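Local atomic coordinates of autoinducer 2-binding protein LsrB (Clostridium saccharobutylicum DSM 13864, PDB entry 6DSP), a protein that binds the quorum-sensing signal autoinducer-2 between its two lobes, as a receptor of the bacterial solute-binding protein family. Residues Ser66-Ser69 with Val70-Ala74; Val113-Ser116 with Val117-Val120; Lys238-Thr241 with Ala242-Thr246; Cys273-Gln276 with Gly277-Cys281. One frame throughout, in Å; residues are numbered along the deposited sequence.

Contact 1. Residues Ser66-Ser69 with Val70-Ala74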
loop_
_atom_site.group_PDB
_atom_site.type_symbol
_atom_site.label_atom_id
_atom_site.label_comp_id
_atom_site.label_asym_id
_atom_site.label_seq_id
_atom_site.Cartn_x
_atom_site.Cartn_y
_atom_site.Cartn_z
ATOM N N SER A 66 -4.612 16.420 7.889
ATOM C CA SER A 66 -3.262 16.423 8.415
ATOM C C SER A 66 -2.245 16.453 7.296
ATOM O O SER A 66 -1.237 17.169 7.384
ATOM C CB SER A 66 -3.009 15.216 9.260
ATOM O OG SER A 66 -1.680 15.259 9.696
ATOM N N GLN A 67 -2.470 15.669 6.230
ATOM C CA GLN A 67 -1.493 15.660 5.137
ATOM C C GLN A 67 -1.412 17.024 4.458
ATOM O O GLN A 67 -0.306 17.471 4.109
ATOM C CB GLN A 67 -1.784 14.565 4.109
ATOM C CG GLN A 67 -1.627 13.170 4.690
ATOM C CD GLN A 67 -1.607 12.126 3.591
ATOM O OE1 GLN A 67 -2.479 12.127 2.701
ATOM N NE2 GLN A 67 -0.622 11.258 3.610
ATOM N N VAL A 68 -2.556 17.731 4.313
ATOM C CA VAL A 68 -2.515 19.083 3.768
ATOM C C VAL A 68 -1.619 19.959 4.635
ATOM O O VAL A 68 -0.825 20.749 4.114
ATOM C CB VAL A 68 -3.939 19.659 3.670
ATOM C CG1 VAL A 68 -3.892 21.149 3.384
ATOM C CG2 VAL A 68 -4.727 18.937 2.576
ATOM N N SER A 69 -1.753 19.846 5.969
ATOM C CA SER A 69 -0.933 20.681 6.845
ATOM C C SER A 69 0.537 20.346 6.667
ATOM O O SER A 69 1.387 21.251 6.654
ATOM C CB SER A 69 -1.289 20.472 8.314
ATOM O OG SER A 69 -0.381 21.254 9.118
ATOM N N VAL A 70 0.870 19.056 6.544
ATOM C CA VAL A 70 2.265 18.667 6.353
ATOM C C VAL A 70 2.800 19.211 5.030
ATOM O O VAL A 70 3.923 19.745 4.967
ATOM C CB VAL A 70 2.414 17.131 6.419
ATOM C CG1 VAL A 70 3.811 16.700 6.024
ATOM C CG2 VAL A 70 2.052 16.590 7.808
ATOM N N ILE A 71 2.014 19.075 3.954
ATOM C CA ILE A 71 2.413 19.613 2.647
ATOM C C ILE A 71 2.644 21.120 2.740
ATOM O O ILE A 71 3.681 21.622 2.299
ATOM C CB ILE A 71 1.326 19.300 1.597
ATOM C CG1 ILE A 71 1.264 17.782 1.344
ATOM C CG2 ILE A 71 1.583 20.085 0.301
ATOM C CD1 ILE A 71 -0.062 17.360 0.726
ATOM N N ASN A 72 1.659 21.863 3.276
ATOM C CA ASN A 72 1.786 23.322 3.356
ATOM C C ASN A 72 3.018 23.730 4.138
ATOM O O ASN A 72 3.729 24.661 3.728
ATOM C CB ASN A 72 0.560 23.912 4.038
ATOM C CG ASN A 72 -0.711 23.834 3.194
ATOM O OD1 ASN A 72 -0.697 23.575 1.964
ATOM N ND2 ASN A 72 -1.824 24.088 3.870
ATOM N N LYS A 73 3.272 23.080 5.282
ATOM C CA LYS A 73 4.420 23.473 6.097
ATOM C C LYS A 73 5.726 23.199 5.348
ATOM O O LYS A 73 6.659 24.002 5.394
ATOM C CB LYS A 73 4.396 22.744 7.434
ATOM C CG LYS A 73 5.585 23.053 8.319
ATOM C CD LYS A 73 5.448 22.410 9.697
ATOM C CE LYS A 73 6.640 22.761 10.574
ATOM N NZ LYS A 73 6.358 22.508 12.009
ATOM N N ALA A 74 5.806 22.071 4.637
ATOM C CA ALA A 74 7.017 21.755 3.887
ATOM C C ALA A 74 7.240 22.761 2.772
ATOM O O ALA A 74 8.374 23.207 2.540
ATOM C CB ALA A 74 6.916 20.335 3.329
#
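Ile71 packs its CG1 branch against the carbonyl of Gln67, one turn back on helix 64-76, and this is the tight side of the contact. CG1 stands 3.2 Å from Gln67 O, and CD1 follows it along the same oxygen. That branch lies anti to its own carbonyl carbon (chi1 -67°), which directs it back toward the preceding turn. The same Gln67 O accepts the Ile71 N-H at 2.8 Å, so a polar atom already used by the helix is also screened by hydrocarbon. Beside this, Val68 and Asn72 run alongside one another in the same direction, with Val68 CG1 3.6 Å from Asn72 ND2. The looser side is formed by Ser69 and Lys73, both exposed. Here the main link is the backbone bond from Lys73 N to Ser69 O, 3.0 Å long, while the extended lysine chain runs away from the serine. The amide of Gln67 turns inward to bond with the backbones of Pro28, Ser85 and Val87. In this periplasmic-binding-protein lobe, Gln67, Val70 and Ile71 rest on Ile27 of strand 23-27, and Val68 and Asn72 meet Val92 and Ala95 of helix 89-101.

Contact 2. Residues Val113-Ser116 with Val117-Val120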
loop_
_atom_site.group_PDB
_atom_site.type_symbol
_atom_site.label_atom_id
_atom_site.label_comp_id
_atom_site.label_asym_id
_atom_site.label_seq_id
_atom_site.Cartn_x
_atom_site.Cartn_y
_atom_site.Cartn_z
ATOM N N VAL A 113 -2.391 10.112 -6.299
ATOM C CA VAL A 113 -3.371 11.195 -6.334
ATOM C C VAL A 113 -3.818 11.396 -7.784
ATOM O O VAL A 113 -3.406 10.641 -8.677
ATOM C CB VAL A 113 -2.790 12.505 -5.748
ATOM C CG1 VAL A 113 -2.349 12.272 -4.335
ATOM C CG2 VAL A 113 -1.614 12.986 -6.611
ATOM N N ASP A 114 -4.606 12.440 -8.064
ATOM C CA ASP A 114 -4.977 12.741 -9.436
ATOM C C ASP A 114 -3.688 12.934 -10.230
ATOM O O ASP A 114 -2.843 13.745 -9.822
ATOM C CB ASP A 114 -5.803 14.031 -9.439
ATOM C CG ASP A 114 -6.327 14.432 -10.808
ATOM O OD1 ASP A 114 -5.715 14.076 -11.810
ATOM O OD2 ASP A 114 -7.346 15.157 -10.832
ATOM N N PRO A 115 -3.474 12.206 -11.332
ATOM C CA PRO A 115 -2.178 12.300 -12.028
ATOM C C PRO A 115 -1.901 13.682 -12.606
ATOM O O PRO A 115 -0.763 13.945 -13.027
ATOM C CB PRO A 115 -2.290 11.225 -13.124
ATOM C CG PRO A 115 -3.274 10.220 -12.505
ATOM C CD PRO A 115 -4.306 11.112 -11.879
ATOM N N SER A 116 -2.902 14.567 -12.675
ATOM C CA SER A 116 -2.681 15.930 -13.149
ATOM C C SER A 116 -1.960 16.802 -12.122
ATOM O O SER A 116 -1.501 17.907 -12.478
ATOM C CB SER A 116 -4.016 16.565 -13.546
ATOM O OG SER A 116 -4.795 16.828 -12.377
ATOM N N VAL A 117 -1.795 16.323 -10.883
ATOM C CA VAL A 117 -1.149 17.138 -9.857
ATOM C C VAL A 117 0.101 16.480 -9.289
ATOM O O VAL A 117 0.612 16.912 -8.255
ATOM C CB VAL A 117 -2.117 17.603 -8.752
ATOM C CG1 VAL A 117 -3.307 18.325 -9.374
ATOM C CG2 VAL A 117 -2.586 16.459 -7.868
ATOM N N ARG A 118 0.638 15.459 -9.954
ATOM C CA ARG A 118 1.956 14.946 -9.597
ATOM C C ARG A 118 2.667 14.498 -10.872
ATOM O O ARG A 118 2.033 14.226 -11.899
ATOM C CB ARG A 118 1.844 13.780 -8.599
ATOM C CG ARG A 118 0.934 12.556 -9.069
ATOM C CD ARG A 118 1.736 11.619 -9.891
ATOM N NE ARG A 118 0.946 10.426 -10.243
ATOM C CZ ARG A 118 0.875 9.966 -11.489
ATOM N NH1 ARG A 118 1.512 10.592 -12.487
ATOM N NH2 ARG A 118 0.213 8.857 -11.711
ATOM N N LYS A 119 3.992 14.397 -10.796
ATOM C CA LYS A 119 4.804 14.048 -11.958
ATOM C C LYS A 119 4.957 12.540 -12.117
ATOM O O LYS A 119 4.523 11.976 -13.113
ATOM C CB LYS A 119 6.163 14.783 -11.951
ATOM C CG LYS A 119 6.043 16.324 -11.844
ATOM C CD LYS A 119 4.874 16.873 -12.656
ATOM C CE LYS A 119 5.057 16.717 -14.145
ATOM N NZ LYS A 119 3.847 17.228 -14.957
ATOM N N VAL A 120 5.520 11.876 -11.136
ATOM C CA VAL A 120 5.738 10.442 -11.192
ATOM C C VAL A 120 5.153 9.822 -9.932
ATOM O O VAL A 120 5.271 10.378 -8.827
ATOM C CB VAL A 120 7.243 10.123 -11.262
ATOM C CG1 VAL A 120 7.511 8.620 -11.119
ATOM C CG2 VAL A 120 7.818 10.626 -12.584
#
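Val117 donates its backbone N-H to Asp114 O, 3.0 Å away, closing a type I beta turn, Asp114 to Val117. Asp114 OD1 adds an Asx turn by taking the Ser116 N-H at 3.0 Å, from above its carboxylate. The turn lies in the loop between strands 105-109 and 120-123 of the periplasmic-binding-protein fold. The side chain of Val117 forks: with chi1 at -55° for CG1, the second methyl, CG2, falls between the backbone N and the carbonyl carbon, where it reaches Val113 CG2 at 3.8 Å, the two valines crossing at about a right angle. Lys93 and Lys97 of helix 89-101 lie against Val117, and Lys93 also forms a salt bridge with Asp114 OD2.

Arg118 comes next and turns back over the loop. Its CG passes Val113 CG2 at 3.6 Å, the two side chains running in opposite directions, and a bend at chi2 (86°) carries the guanidinium to Pro115. The charge is answered outside the turn, by a salt bridge from NH2 to Asp112 and a hydrogen bond to Asn312. Lys119 gives its carbonyl to a weak bond from Arg118 NH1, and Val120 opens strand 120-123, its backbone bonded to Thr108. As for the Arg118 guanidinium already placed, Pro115 CB sits over one face, offset toward its rim, 3.7 Å from Arg118 NH2.

Contact 3. Residues Lys238-Thr241 with Ala242-Thr246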
loop_
_atom_site.group_PDB
_atom_site.type_symbol
_atom_site.label_atom_id
_atom_site.label_comp_id
_atom_site.label_asym_id
_atom_site.label_seq_id
_atom_site.Cartn_x
_atom_site.Cartn_y
_atom_site.Cartn_z
ATOM N N LYS A 238 -9.948 -14.119 20.088
ATOM C CA LYS A 238 -11.076 -15.036 20.090
ATOM C C LYS A 238 -10.638 -16.495 20.174
ATOM O O LYS A 238 -11.495 -17.395 20.131
ATOM C CB LYS A 238 -11.916 -14.818 18.832
ATOM C CG LYS A 238 -13.287 -15.462 18.937
ATOM C CD LYS A 238 -14.219 -15.047 17.817
ATOM C CE LYS A 238 -15.415 -15.993 17.661
ATOM N NZ LYS A 238 -16.509 -15.455 16.779
ATOM N N GLY A 239 -9.339 -16.748 20.347
ATOM C CA GLY A 239 -8.857 -18.102 20.518
ATOM C C GLY A 239 -8.703 -18.862 19.227
ATOM O O GLY A 239 -8.530 -20.079 19.270
ATOM N N LEU A 240 -8.759 -18.182 18.092
ATOM C CA LEU A 240 -8.729 -18.832 16.794
ATOM C C LEU A 240 -7.307 -18.990 16.290
ATOM O O LEU A 240 -6.389 -18.259 16.681
ATOM C CB LEU A 240 -9.503 -18.006 15.772
ATOM C CG LEU A 240 -10.948 -17.666 16.148
ATOM C CD1 LEU A 240 -11.598 -16.826 15.076
ATOM C CD2 LEU A 240 -11.782 -18.912 16.395
ATOM N N THR A 241 -7.134 -19.965 15.389
ATOM C CA THR A 241 -5.889 -20.147 14.651
ATOM C C THR A 241 -6.202 -20.203 13.166
ATOM O O THR A 241 -7.369 -20.099 12.738
ATOM C CB THR A 241 -5.207 -21.460 15.030
ATOM O OG1 THR A 241 -5.988 -22.540 14.497
ATOM C CG2 THR A 241 -5.072 -21.584 16.525
ATOM N N ALA A 242 -5.134 -20.338 12.362
ATOM C CA ALA A 242 -5.277 -20.497 10.922
ATOM C C ALA A 242 -6.125 -21.716 10.556
ATOM O O ALA A 242 -6.640 -21.782 9.436
ATOM C CB ALA A 242 -3.892 -20.652 10.300
ATOM N N LYS A 243 -6.313 -22.667 11.475
ATOM C CA LYS A 243 -7.176 -23.797 11.166
ATOM C C LYS A 243 -8.654 -23.432 11.230
ATOM O O LYS A 243 -9.482 -24.153 10.650
ATOM C CB LYS A 243 -6.838 -24.966 12.101
ATOM C CG LYS A 243 -5.458 -25.523 11.799
ATOM C CD LYS A 243 -5.362 -25.885 10.305
ATOM C CE LYS A 243 -4.268 -26.887 9.996
ATOM N NZ LYS A 243 -4.161 -27.070 8.527
ATOM N N ASN A 244 -9.011 -22.357 11.943
ATOM C CA ASN A 244 -10.401 -21.935 12.088
ATOM C C ASN A 244 -10.838 -20.978 11.001
ATOM O O ASN A 244 -11.972 -21.073 10.529
ATOM C CB ASN A 244 -10.599 -21.199 13.416
ATOM C CG ASN A 244 -10.305 -22.077 14.613
ATOM O OD1 ASN A 244 -9.342 -21.852 15.332
ATOM N ND2 ASN A 244 -11.156 -23.056 14.849
ATOM N N VAL A 245 -9.964 -20.051 10.608
ATOM C CA VAL A 245 -10.334 -18.972 9.701
ATOM C C VAL A 245 -9.086 -18.565 8.940
ATOM O O VAL A 245 -7.966 -18.651 9.465
ATOM C CB VAL A 245 -10.932 -17.779 10.481
ATOM C CG1 VAL A 245 -9.887 -17.165 11.450
ATOM C CG2 VAL A 245 -11.463 -16.723 9.521
ATOM N N THR A 246 -9.270 -18.141 7.689
ATOM C CA THR A 246 -8.136 -17.730 6.882
ATOM C C THR A 246 -8.078 -16.214 6.806
ATOM O O THR A 246 -9.020 -15.571 6.350
ATOM C CB THR A 246 -8.185 -18.326 5.477
ATOM O OG1 THR A 246 -8.109 -19.771 5.578
ATOM C CG2 THR A 246 -7.053 -17.783 4.608
HETATM O O HOH W 1 -8.599 -22.603 17.877
#
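Asn244 folds its side chain back over Leu240 and Thr241 in the loop that leads from helix 227-237 to strand 246-249. Its CB lies 3.5 Å from Thr241 O and also touches the CD2 methyl of Leu240. CG swings beside the backbone N (chi1 -62°) and continues over that methyl, 3.9 Å from Leu240 CD2. At the tip, OD1 accepts the N-H of Thr241 at 2.9 Å, arriving in the carbonyl plane, at one of the lone pairs of the amide oxygen. A water donates to Asn244 OD1, its oxygen 2.8 Å from that atom, and donates its other hydrogen to Gly239 O. Gly239, with positive phi, is the C-prime residue of the Schellman motif ending the helix, so the water ties that helix end to the turn.

Thr241 O takes the Asn244 N-H at 2.9 Å, with a weak further bond from Val245 N, while Thr241 OG1 accepts from Lys243 N at 3.0 Å, an ST turn. The apolar contact is Leu240 CD1 against Val245 CG1, 4.0 Å. In this surface turn, between the two segments, polar bonds outnumber the one apolar contact, consistent with a shape set mainly by hydrogen bonds.

Contact 4. Residues Cys273-Gln276 with Gly277-Cys281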
loop_
_atom_site.group_PDB
_atom_site.type_symbol
_atom_site.label_atom_id
_atom_site.label_comp_id
_atom_site.label_asym_id
_atom_site.label_seq_id
_atom_site.Cartn_x
_atom_site.Cartn_y
_atom_site.Cartn_z
ATOM N N CYS A 273 9.258 -2.274 0.461
ATOM C CA CYS A 273 8.809 -0.900 0.656
ATOM C C CYS A 273 9.959 0.056 0.956
ATOM O O CYS A 273 9.817 1.254 0.700
ATOM C CB CYS A 273 7.713 -0.809 1.721
ATOM S SG CYS A 273 8.280 -1.212 3.380
ATOM N N GLY A 274 11.088 -0.437 1.481
ATOM C CA GLY A 274 12.256 0.413 1.650
ATOM C C GLY A 274 12.812 0.893 0.330
ATOM O O GLY A 274 13.087 2.084 0.164
ATOM N N ILE A 275 12.984 -0.017 -0.631
ATOM C CA ILE A 275 13.445 0.403 -1.949
ATOM C C ILE A 275 12.382 1.246 -2.631
ATOM O O ILE A 275 12.702 2.196 -3.347
ATOM C CB ILE A 275 13.924 -0.792 -2.796
ATOM C CG1 ILE A 275 15.044 -0.345 -3.752
ATOM C CG2 ILE A 275 12.820 -1.376 -3.623
ATOM C CD1 ILE A 275 15.792 -1.481 -4.368
ATOM N N GLN A 276 11.107 0.960 -2.376
ATOM C CA GLN A 276 10.041 1.763 -2.966
ATOM C C GLN A 276 10.103 3.208 -2.480
ATOM O O GLN A 276 10.014 4.142 -3.281
ATOM C CB GLN A 276 8.682 1.152 -2.632
ATOM C CG GLN A 276 7.545 1.908 -3.327
ATOM C CD GLN A 276 6.171 1.443 -2.887
ATOM O OE1 GLN A 276 6.040 0.689 -1.929
ATOM N NE2 GLN A 276 5.149 1.855 -3.624
ATOM N N GLY A 277 10.225 3.406 -1.160
ATOM C CA GLY A 277 10.331 4.771 -0.650
ATOM C C GLY A 277 11.563 5.465 -1.197
ATOM O O GLY A 277 11.514 6.633 -1.584
ATOM N N ALA A 278 12.680 4.742 -1.257
ATOM C CA ALA A 278 13.898 5.315 -1.821
ATOM C C ALA A 278 13.691 5.709 -3.274
ATOM O O ALA A 278 14.117 6.791 -3.690
ATOM C CB ALA A 278 15.049 4.324 -1.699
ATOM N N MET A 279 13.045 4.850 -4.060
ATOM C CA MET A 279 12.818 5.166 -5.461
ATOM C C MET A 279 11.930 6.394 -5.630
ATOM O O MET A 279 12.180 7.230 -6.508
ATOM C CB MET A 279 12.202 3.956 -6.163
ATOM C CG MET A 279 13.185 2.796 -6.354
ATOM S SD MET A 279 12.338 1.269 -6.808
ATOM C CE MET A 279 11.741 1.728 -8.415
ATOM N N GLY A 280 10.855 6.492 -4.833
ATOM C CA GLY A 280 10.003 7.665 -4.909
ATOM C C GLY A 280 10.774 8.934 -4.618
ATOM O O GLY A 280 10.652 9.934 -5.328
ATOM N N CYS A 281 11.601 8.892 -3.581
ATOM C CA CYS A 281 12.409 10.060 -3.248
ATOM C C CYS A 281 13.455 10.336 -4.312
ATOM O O CYS A 281 13.732 11.502 -4.622
ATOM C CB CYS A 281 13.073 9.869 -1.889
ATOM S SG CYS A 281 11.892 9.913 -0.523
#
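Met279 crosses Ile275 obliquely one turn along helix 273-288, its SD 4.2 Å from Ile275 CG2. The methionine side chain comes closest through CG, which lies 3.1 Å from Ile275 O. That oxygen is already satisfied, since it accepts the Met279 N-H at 2.8 Å. The other carbonyls of this first turn are spent in the same way: Cys273 O takes the N-H of Gly277, Gly274 O that of Ala278, and Gln276 O that of Gly280, all with N to O distances of 2.9 to 3.0 Å. At the start of the helix, the Ile275 N-H finds the carboxylate of Asp272 as its acceptor.

In the periplasmic-binding-protein fold this helix begins beside the ligand cleft, and the side chain of Gln276 lies about 6 Å from the bound autoinducer. Gln276 extends with CG anti to its backbone N (chi1 -176°), which carries its amide out of the helix. NE2 then donates to Gln124 OE1 and to Val122 O, while OE1 receives a weak bond from Trp271 NE1. Gln124 and Trp271 both line the pocket, so Gln276 is a second-shell residue, bonded to Gln124 and more weakly to Trp271. On another side of the helix, Ala278 packs against Tyr46 and Trp50 of helix 34-50.

In the fold
From the N terminus the four contacts follow one another in series, each within one continuous stretch, with none nested and none crossing. Contact 1 lies on helix 64-76, and contact 2 turns the chain between strands 105-109 and 120-123. Both pack on helix 89-101 through the same residues, Val92 and Leu96, and their centres are about 17 Å apart. Contact 3 belongs to the other lobe, where it joins helix 227-237 to strand 246-249, about 41 Å from contact 1 between centres. Contact 4, on helix 273-288, comes after the chain has returned to the first lobe; its centre is about 17 Å from that of contact 2 and it is the one nearest the ligand.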